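Local coordinates for protein proteasome accessory factor B/C (PafBC) (Paenarthrobacter aurescens, PDB 6SJ9) that probably binds DNA through winged helix-turn-helix domains and regulates transcription in the bacterial DNA damage response, at residues L15-R24 and A77-L88; P581-L592 and G615-A625. All coordinates share one frame; numbering follows the deposited sequence.

Interaction 1. Residues L15-R24 and A77-L88; sequences LLNTKVGLPR and ARYRIGKDSNRL. With K (potassium ion), chain C.
The carbonyl oxygen L16 O has two partners: it binds the potassium ion at 2.6 Å and takes a CA-H contact from N86 CA. Five main-chain carbonyls, from both segments, bind the ion: L16 and T18 from 15-24, and I81, K83 and S85 from 77-88. S85 O also lies 2.6 Å from the potassium ion, which explains why two acceptors, L16 O and S85 O, can approach to 3.3 Å. The type II' turn G82-S85 brings the carbonyls of K83 and S85 round to the ion beside that of I81, while G82 O takes bonds from S85 N and S85 OG, the latter in the carbonyl plane, on a lone pair. Beside this site I81 N donates almost straight (175°) to L15 O, although it arrives above the carbonyl plane. Apolar packing backs the ion: the L16 CD1 branch presses on I81 CG2 at 3.4 Å, tighter than usual, while L15 CB lies 3.6 Å from I81 CG1. R80, its CG between backbone N and carbonyl carbon (chi1 81°), reaches along the loop with an extended chain; NH1 pairs with D84, and NE forms a salt bridge with E61. Further along, L22 and Y79 exchange two backbone bonds, L22 N to Y79 O at 2.8 Å and Y79 N to L22 O at 2.7 Å. At chi1 177° T18 swings OG1 opposite its backbone N, where it accepts from G21 N in an ST motif. Helix 2-17, the short strand 22-23 and strand 78-80, with strand order 1-3-2 in the small sheet, fit the winged helix-turn-helix fold.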
# COMPACT_ATOMS: atom_id res chain seq x y z
N LEU A 15 -15.73 26.10 -6.72
CA LEU A 15 -15.74 26.41 -8.14
C LEU A 15 -16.02 25.19 -8.99
O LEU A 15 -16.64 25.32 -10.06
CB LEU A 15 -14.38 27.02 -8.52
CG LEU A 15 -13.99 28.28 -7.76
CD1 LEU A 15 -12.63 28.74 -8.24
CD2 LEU A 15 -15.05 29.35 -7.98
N LEU A 16 -15.64 24.01 -8.50
CA LEU A 16 -15.92 22.77 -9.20
C LEU A 16 -17.41 22.47 -9.17
O LEU A 16 -17.98 22.01 -10.16
CB LEU A 16 -15.11 21.64 -8.56
CG LEU A 16 -14.25 20.69 -9.39
CD1 LEU A 16 -13.53 21.33 -10.56
CD2 LEU A 16 -13.24 19.97 -8.50
N ASN A 17 -18.05 22.74 -8.03
CA ASN A 17 -19.45 22.37 -7.87
C ASN A 17 -20.34 23.14 -8.83
O ASN A 17 -21.22 22.55 -9.46
CB ASN A 17 -19.88 22.54 -6.42
CG ASN A 17 -19.31 21.46 -5.57
OD1 ASN A 17 -19.08 20.35 -6.06
ND2 ASN A 17 -19.01 21.76 -4.32
N THR A 18 -20.16 24.45 -8.93
CA THR A 18 -21.08 25.27 -9.69
C THR A 18 -21.00 24.95 -11.18
O THR A 18 -19.91 24.90 -11.76
CB THR A 18 -20.81 26.76 -9.50
OG1 THR A 18 -21.71 27.49 -10.32
CG2 THR A 18 -19.37 27.13 -9.92
N LYS A 19 -22.15 24.68 -11.77
CA LYS A 19 -22.19 24.59 -13.22
C LYS A 19 -22.38 25.94 -13.87
O LYS A 19 -21.94 26.14 -15.01
CB LYS A 19 -23.31 23.64 -13.65
CG LYS A 19 -23.30 22.30 -12.89
CD LYS A 19 -24.03 21.19 -13.66
CE LYS A 19 -24.09 19.89 -12.85
NZ LYS A 19 -25.13 19.94 -11.78
N VAL A 20 -22.96 26.89 -13.16
CA VAL A 20 -23.24 28.22 -13.70
C VAL A 20 -22.11 29.22 -13.47
O VAL A 20 -21.95 30.16 -14.26
CB VAL A 20 -24.59 28.74 -13.16
CG1 VAL A 20 -25.73 27.87 -13.74
CG2 VAL A 20 -24.60 28.75 -11.61
N GLY A 21 -21.35 29.07 -12.39
CA GLY A 21 -20.32 30.03 -12.04
C GLY A 21 -20.78 30.85 -10.84
O GLY A 21 -21.95 31.23 -10.73
N LEU A 22 -19.85 31.09 -9.93
CA LEU A 22 -20.15 31.81 -8.71
C LEU A 22 -19.57 33.21 -8.80
O LEU A 22 -18.39 33.37 -9.15
CB LEU A 22 -19.56 31.10 -7.50
CG LEU A 22 -20.20 29.76 -7.14
CD1 LEU A 22 -19.56 29.18 -5.89
CD2 LEU A 22 -21.69 29.95 -7.00
N PRO A 23 -20.34 34.23 -8.42
CA PRO A 23 -19.80 35.59 -8.37
C PRO A 23 -18.98 35.79 -7.10
O PRO A 23 -19.10 35.04 -6.14
CB PRO A 23 -21.05 36.48 -8.39
CG PRO A 23 -22.14 35.60 -7.76
CD PRO A 23 -21.77 34.15 -8.05
N ARG A 24 -18.14 36.83 -7.13
CA ARG A 24 -17.19 37.04 -6.03
C ARG A 24 -17.88 37.18 -4.68
O ARG A 24 -17.33 36.74 -3.66
CB ARG A 24 -16.35 38.30 -6.26
CG ARG A 24 -15.32 38.47 -5.16
CD ARG A 24 -14.73 39.86 -5.10
NE ARG A 24 -13.71 40.13 -6.09
CZ ARG A 24 -13.02 41.26 -6.13
NH1 ARG A 24 -13.25 42.20 -5.22
NH2 ARG A 24 -12.09 41.45 -7.05
N ALA A 77 -18.50 39.54 -12.38
CA ALA A 77 -17.92 38.31 -12.89
C ALA A 77 -18.34 37.11 -12.06
O ALA A 77 -18.56 37.20 -10.85
CB ALA A 77 -16.40 38.41 -12.92
N ARG A 78 -18.47 35.98 -12.75
CA ARG A 78 -18.74 34.67 -12.16
C ARG A 78 -17.58 33.72 -12.50
O ARG A 78 -16.98 33.83 -13.58
CB ARG A 78 -20.10 34.14 -12.63
CG ARG A 78 -21.18 35.21 -12.46
CD ARG A 78 -22.42 34.96 -13.28
NE ARG A 78 -23.12 33.76 -12.81
CZ ARG A 78 -24.12 33.78 -11.92
NH1 ARG A 78 -24.54 34.92 -11.39
NH2 ARG A 78 -24.68 32.63 -11.55
N TYR A 79 -17.23 32.84 -11.56
CA TYR A 79 -16.05 31.98 -11.69
C TYR A 79 -16.40 30.51 -11.56
O TYR A 79 -17.31 30.15 -10.81
CB TYR A 79 -15.00 32.31 -10.63
CG TYR A 79 -14.55 33.74 -10.59
CD1 TYR A 79 -13.54 34.20 -11.43
CD2 TYR A 79 -15.14 34.65 -9.72
CE1 TYR A 79 -13.11 35.51 -11.38
CE2 TYR A 79 -14.72 35.99 -9.68
CZ TYR A 79 -13.70 36.40 -10.51
OH TYR A 79 -13.27 37.73 -10.48
N ARG A 80 -15.69 29.66 -12.29
CA ARG A 80 -15.91 28.22 -12.15
C ARG A 80 -14.69 27.46 -12.65
O ARG A 80 -13.85 27.98 -13.38
CB ARG A 80 -17.15 27.74 -12.90
CG ARG A 80 -16.95 27.53 -14.35
CD ARG A 80 -18.26 27.10 -15.01
NE ARG A 80 -18.10 27.06 -16.47
CZ ARG A 80 -19.04 26.67 -17.33
NH1 ARG A 80 -20.23 26.29 -16.89
NH2 ARG A 80 -18.77 26.69 -18.64
N ILE A 81 -14.60 26.22 -12.21
CA ILE A 81 -13.57 25.29 -12.62
C ILE A 81 -14.25 24.03 -13.16
O ILE A 81 -15.27 23.58 -12.62
CB ILE A 81 -12.65 24.91 -11.43
CG1 ILE A 81 -11.88 26.12 -10.90
CG2 ILE A 81 -11.66 23.84 -11.85
CD1 ILE A 81 -11.03 25.78 -9.67
N GLY A 82 -13.67 23.45 -14.21
CA GLY A 82 -14.19 22.23 -14.78
C GLY A 82 -15.37 22.42 -15.70
O GLY A 82 -15.97 21.42 -16.10
N LYS A 83 -15.75 23.66 -15.99
CA LYS A 83 -16.83 23.96 -16.93
C LYS A 83 -18.10 23.30 -16.42
O LYS A 83 -18.49 23.60 -15.28
CB LYS A 83 -16.38 23.60 -18.35
CG LYS A 83 -15.14 24.39 -18.83
CD LYS A 83 -14.66 23.99 -20.22
CE LYS A 83 -15.63 24.54 -21.28
NZ LYS A 83 -15.49 23.90 -22.61
N ASP A 84 -18.74 22.40 -17.17
CA ASP A 84 -19.99 21.77 -16.71
C ASP A 84 -19.81 20.63 -15.70
O ASP A 84 -20.78 20.30 -15.01
CB ASP A 84 -20.75 21.23 -17.92
CG ASP A 84 -21.16 22.32 -18.89
OD1 ASP A 84 -20.81 23.49 -18.64
OD2 ASP A 84 -21.78 22.00 -19.93
N SER A 85 -18.64 20.00 -15.62
CA SER A 85 -18.42 18.88 -14.71
C SER A 85 -18.01 19.37 -13.32
O SER A 85 -17.65 20.53 -13.11
CB SER A 85 -17.36 17.93 -15.26
OG SER A 85 -16.21 18.66 -15.64
N ASN A 86 -18.14 18.48 -12.34
CA ASN A 86 -17.76 18.83 -10.99
C ASN A 86 -16.56 18.04 -10.48
O ASN A 86 -16.29 18.07 -9.27
CB ASN A 86 -18.94 18.67 -10.03
CG ASN A 86 -19.56 17.31 -10.10
OD1 ASN A 86 -18.92 16.33 -10.54
ND2 ASN A 86 -20.82 17.20 -9.62
N ARG A 87 -15.85 17.34 -11.37
CA ARG A 87 -14.59 16.65 -11.09
C ARG A 87 -13.58 17.00 -12.18
O ARG A 87 -13.96 17.40 -13.27
CB ARG A 87 -14.68 15.09 -11.12
CG ARG A 87 -15.47 14.45 -10.09
CD ARG A 87 -15.10 12.97 -9.93
NE ARG A 87 -15.10 12.13 -11.14
CZ ARG A 87 -14.04 11.51 -11.67
NH1 ARG A 87 -12.81 11.59 -11.15
NH2 ARG A 87 -14.23 10.76 -12.74
N LEU A 88 -12.28 16.90 -11.85
CA LEU A 88 -11.21 16.92 -12.85
C LEU A 88 -10.41 15.62 -12.73
O LEU A 88 -9.43 15.54 -11.99
CB LEU A 88 -10.33 18.15 -12.65
CG LEU A 88 -11.06 19.42 -13.15
CD1 LEU A 88 -10.33 20.64 -12.67
CD2 LEU A 88 -11.21 19.49 -14.68
K K C . -17.92 23.09 -12.53
O HOH W 1 -17.85 18.17 -7.13

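Interaction 2. Residues P581-L592 and G615-A625; sequences PGEDDVLVCLEL and GLLAEVRFGDA
V588 CG2 rests 4.0 Å from F622 CD1, and L590 CD1 approaches the edge of the same ring, close to its plane. These contacts belong to the tightly packed side of the strand pair, lined by V586, V588, L590 and L592 from one strand and by L616, A618, V620 and F622 from the other. L590 and V620 cross at about a right angle, bringing L590 CD1 to 3.8 Å from V620 CG2; the latter methyl stands between its backbone N and carbonyl carbon. L592 CD1 touches both L616 CG and A618 CB. Helix 627-634 contributes F631, whose ring meets F622 edge-to-face, and helix 645-659 places L647 against V586 and V588.

On the opposite face C589 and L617 are buried too, and the contact turns to solvent only near the start of strand 586-592. There the exposed L587 crosses E619 at a slant, both methyls meeting E619 CG, with CD2 at 3.6 Å from it, while the E619 carboxylate turns to R607. A water donating to both D585 OD1 and G623 O bridges the segments at this end. R621 bends at chi3 (64°), which brings NE to D585 OD2 at 2.9 Å in a salt bridge. The carboxylate uses its anti lone pair, and the two planes stand 62° apart, so the groups do not pair flat. D585 OD2 also accepts from G582 N, met from above the carboxylate plane. P581 CB lies over one guanidinium face, 3.3 Å from R621 NE, and a weak bond runs from R621 NH2 to G582 O.

Eight backbone bonds join the strands in regular antiparallel register. As the first and third strands of a four-stranded sheet ordered 2-3-1-4, with helices on one face, they form the central pair of a ferredoxin-like fold in the WCX domain.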
# COMPACT_ATOMS: atom_id res chain seq x y z
N PRO A 581 -1.95 -3.88 16.34
CA PRO A 581 -2.66 -5.17 16.26
C PRO A 581 -4.14 -4.93 16.52
O PRO A 581 -4.50 -4.09 17.33
CB PRO A 581 -2.02 -6.04 17.35
CG PRO A 581 -1.18 -5.17 18.13
CD PRO A 581 -0.93 -3.89 17.40
N GLY A 582 -4.99 -5.61 15.72
CA GLY A 582 -6.43 -5.51 15.85
C GLY A 582 -7.02 -6.47 16.90
O GLY A 582 -6.51 -7.55 17.16
N GLU A 583 -8.13 -6.03 17.50
CA GLU A 583 -8.82 -6.85 18.49
C GLU A 583 -9.23 -8.21 17.93
O GLU A 583 -9.22 -9.22 18.63
CB GLU A 583 -10.06 -6.09 18.97
CG GLU A 583 -10.96 -6.95 19.94
CD GLU A 583 -10.29 -7.20 21.31
OE1 GLU A 583 -9.36 -6.44 21.70
OE2 GLU A 583 -10.66 -8.17 21.99
N ASP A 584 -9.56 -8.26 16.64
CA ASP A 584 -10.07 -9.46 15.99
C ASP A 584 -8.97 -10.28 15.31
O ASP A 584 -9.30 -11.21 14.57
CB ASP A 584 -11.13 -9.05 14.95
CG ASP A 584 -12.26 -8.15 15.53
OD1 ASP A 584 -12.68 -8.32 16.69
OD2 ASP A 584 -12.71 -7.24 14.81
N ASP A 585 -7.69 -9.96 15.51
CA ASP A 585 -6.67 -10.72 14.81
C ASP A 585 -6.73 -12.21 15.17
O ASP A 585 -7.11 -12.58 16.28
CB ASP A 585 -5.28 -10.17 15.14
CG ASP A 585 -4.99 -8.79 14.48
OD1 ASP A 585 -5.86 -8.22 13.76
OD2 ASP A 585 -3.89 -8.24 14.71
N VAL A 586 -6.38 -13.06 14.21
CA VAL A 586 -6.24 -14.49 14.45
C VAL A 586 -4.75 -14.82 14.35
O VAL A 586 -4.07 -14.39 13.42
CB VAL A 586 -7.11 -15.31 13.49
CG1 VAL A 586 -7.74 -14.43 12.49
CG2 VAL A 586 -6.34 -16.40 12.82
N LEU A 587 -4.24 -15.55 15.32
CA LEU A 587 -2.83 -15.90 15.38
C LEU A 587 -2.54 -17.18 14.59
O LEU A 587 -3.26 -18.17 14.72
CB LEU A 587 -2.43 -16.04 16.85
CG LEU A 587 -0.95 -16.17 17.20
CD1 LEU A 587 -0.46 -17.60 17.09
CD2 LEU A 587 -0.11 -15.19 16.35
N VAL A 588 -1.57 -17.13 13.69
CA VAL A 588 -1.30 -18.22 12.76
C VAL A 588 0.20 -18.49 12.78
O VAL A 588 1.00 -17.56 12.91
CB VAL A 588 -1.77 -17.89 11.33
CG1 VAL A 588 -1.41 -19.00 10.39
CG2 VAL A 588 -3.27 -17.61 11.31
N CYS A 589 0.58 -19.75 12.74
CA CYS A 589 1.97 -20.16 12.63
C CYS A 589 2.20 -20.67 11.21
O CYS A 589 1.47 -21.55 10.75
CB CYS A 589 2.29 -21.23 13.66
SG CYS A 589 4.00 -21.69 13.62
N LEU A 590 3.16 -20.06 10.50
CA LEU A 590 3.47 -20.33 9.10
C LEU A 590 4.83 -20.99 9.01
O LEU A 590 5.70 -20.74 9.85
CB LEU A 590 3.54 -19.03 8.26
CG LEU A 590 2.35 -18.10 8.21
CD1 LEU A 590 2.65 -16.82 7.41
CD2 LEU A 590 1.13 -18.81 7.68
N GLU A 591 5.03 -21.80 7.96
CA GLU A 591 6.37 -22.10 7.47
C GLU A 591 6.58 -21.38 6.14
O GLU A 591 5.71 -21.42 5.27
CB GLU A 591 6.61 -23.59 7.28
CG GLU A 591 8.02 -23.87 6.73
CD GLU A 591 8.34 -25.35 6.61
OE1 GLU A 591 7.48 -26.18 6.96
OE2 GLU A 591 9.44 -25.69 6.13
N LEU A 592 7.71 -20.71 6.02
CA LEU A 592 8.12 -19.97 4.84
C LEU A 592 9.35 -20.62 4.23
O LEU A 592 10.26 -21.02 4.95
CB LEU A 592 8.44 -18.50 5.21
CG LEU A 592 7.32 -17.71 5.92
CD1 LEU A 592 7.78 -16.35 6.34
CD2 LEU A 592 6.07 -17.59 5.06
N GLY A 615 14.79 -21.18 5.18
CA GLY A 615 13.38 -20.94 5.46
C GLY A 615 13.19 -20.48 6.88
O GLY A 615 14.15 -20.25 7.62
N LEU A 616 11.93 -20.36 7.29
CA LEU A 616 11.70 -20.01 8.68
C LEU A 616 10.28 -20.32 9.11
O LEU A 616 9.37 -20.36 8.28
CB LEU A 616 11.98 -18.53 8.98
CG LEU A 616 11.26 -17.47 8.17
CD1 LEU A 616 11.15 -16.21 8.96
CD2 LEU A 616 12.06 -17.18 6.96
N LEU A 617 10.11 -20.58 10.40
CA LEU A 617 8.82 -20.52 11.05
C LEU A 617 8.49 -19.08 11.38
O LEU A 617 9.35 -18.31 11.80
CB LEU A 617 8.80 -21.32 12.35
CG LEU A 617 9.19 -22.79 12.34
CD1 LEU A 617 9.05 -23.36 13.76
CD2 LEU A 617 8.37 -23.60 11.33
N ALA A 618 7.22 -18.75 11.26
CA ALA A 618 6.81 -17.38 11.53
C ALA A 618 5.40 -17.36 12.10
O ALA A 618 4.47 -17.86 11.48
CB ALA A 618 6.89 -16.52 10.27
N GLU A 619 5.28 -16.79 13.28
CA GLU A 619 3.99 -16.59 13.93
C GLU A 619 3.49 -15.18 13.59
O GLU A 619 4.16 -14.20 13.92
CB GLU A 619 4.22 -16.77 15.42
CG GLU A 619 3.03 -16.86 16.28
CD GLU A 619 3.44 -17.08 17.71
OE1 GLU A 619 3.43 -18.24 18.17
OE2 GLU A 619 3.85 -16.08 18.35
N VAL A 620 2.37 -15.08 12.90
CA VAL A 620 1.86 -13.78 12.44
C VAL A 620 0.39 -13.63 12.84
O VAL A 620 -0.35 -14.60 12.90
CB VAL A 620 2.03 -13.61 10.90
CG1 VAL A 620 3.48 -13.76 10.50
CG2 VAL A 620 1.21 -14.59 10.17
N ARG A 621 -0.04 -12.37 12.99
CA ARG A 621 -1.44 -12.03 13.20
C ARG A 621 -2.07 -11.59 11.88
O ARG A 621 -1.63 -10.60 11.29
CB ARG A 621 -1.57 -10.91 14.23
CG ARG A 621 -1.06 -11.28 15.63
CD ARG A 621 -0.90 -10.02 16.53
NE ARG A 621 -2.18 -9.33 16.82
CZ ARG A 621 -2.88 -9.47 17.96
NH1 ARG A 621 -2.45 -10.29 18.92
NH2 ARG A 621 -4.01 -8.79 18.13
N PHE A 622 -3.09 -12.31 11.42
CA PHE A 622 -3.86 -11.94 10.25
C PHE A 622 -5.13 -11.25 10.70
O PHE A 622 -5.70 -11.58 11.76
CB PHE A 622 -4.22 -13.16 9.40
CG PHE A 622 -3.14 -13.56 8.50
CD1 PHE A 622 -2.23 -14.54 8.90
CD2 PHE A 622 -2.97 -12.97 7.27
CE1 PHE A 622 -1.19 -14.91 8.06
CE2 PHE A 622 -1.94 -13.33 6.42
CZ PHE A 622 -1.04 -14.29 6.81
N GLY A 623 -5.55 -10.26 9.90
CA GLY A 623 -6.69 -9.43 10.24
C GLY A 623 -8.00 -10.19 10.25
O GLY A 623 -8.92 -9.84 11.00
N ASP A 624 -8.09 -11.24 9.42
CA ASP A 624 -9.30 -12.02 9.29
C ASP A 624 -8.88 -13.40 8.78
O ASP A 624 -8.06 -13.50 7.87
CB ASP A 624 -10.29 -11.36 8.31
CG ASP A 624 -11.63 -12.13 8.22
OD1 ASP A 624 -12.55 -11.77 9.01
OD2 ASP A 624 -11.76 -13.09 7.42
N ALA A 625 -9.47 -14.45 9.36
CA ALA A 625 -9.12 -15.80 8.94
C ALA A 625 -9.49 -16.05 7.49
O ALA A 625 -8.90 -16.93 6.86
CB ALA A 625 -9.77 -16.85 9.84
O HOH W 2 -8.70 -7.62 13.09

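Overall arrangement
Followed from the N terminus, the chain leaves helix 2-17, makes strand 22-23, and passes through helices 24-31 and 39-55 and strand 61-63 before interaction 1 closes that loop at 77-88, bringing the end of helix 2-17 and strand 22-23 to strand 78-80, the middle strand of the small sheet, and to the turn after it. After the intervening domains, interaction 2 closes a much shorter loop, holding helix 599-602 and strand 607-610, and pairs the two middle strands of the C-terminal WCX sheet. The loops run in series and neither nest nor cross. The centres of interactions 1 and 2 are about 51 Å apart, on opposite sides of the chain's centre.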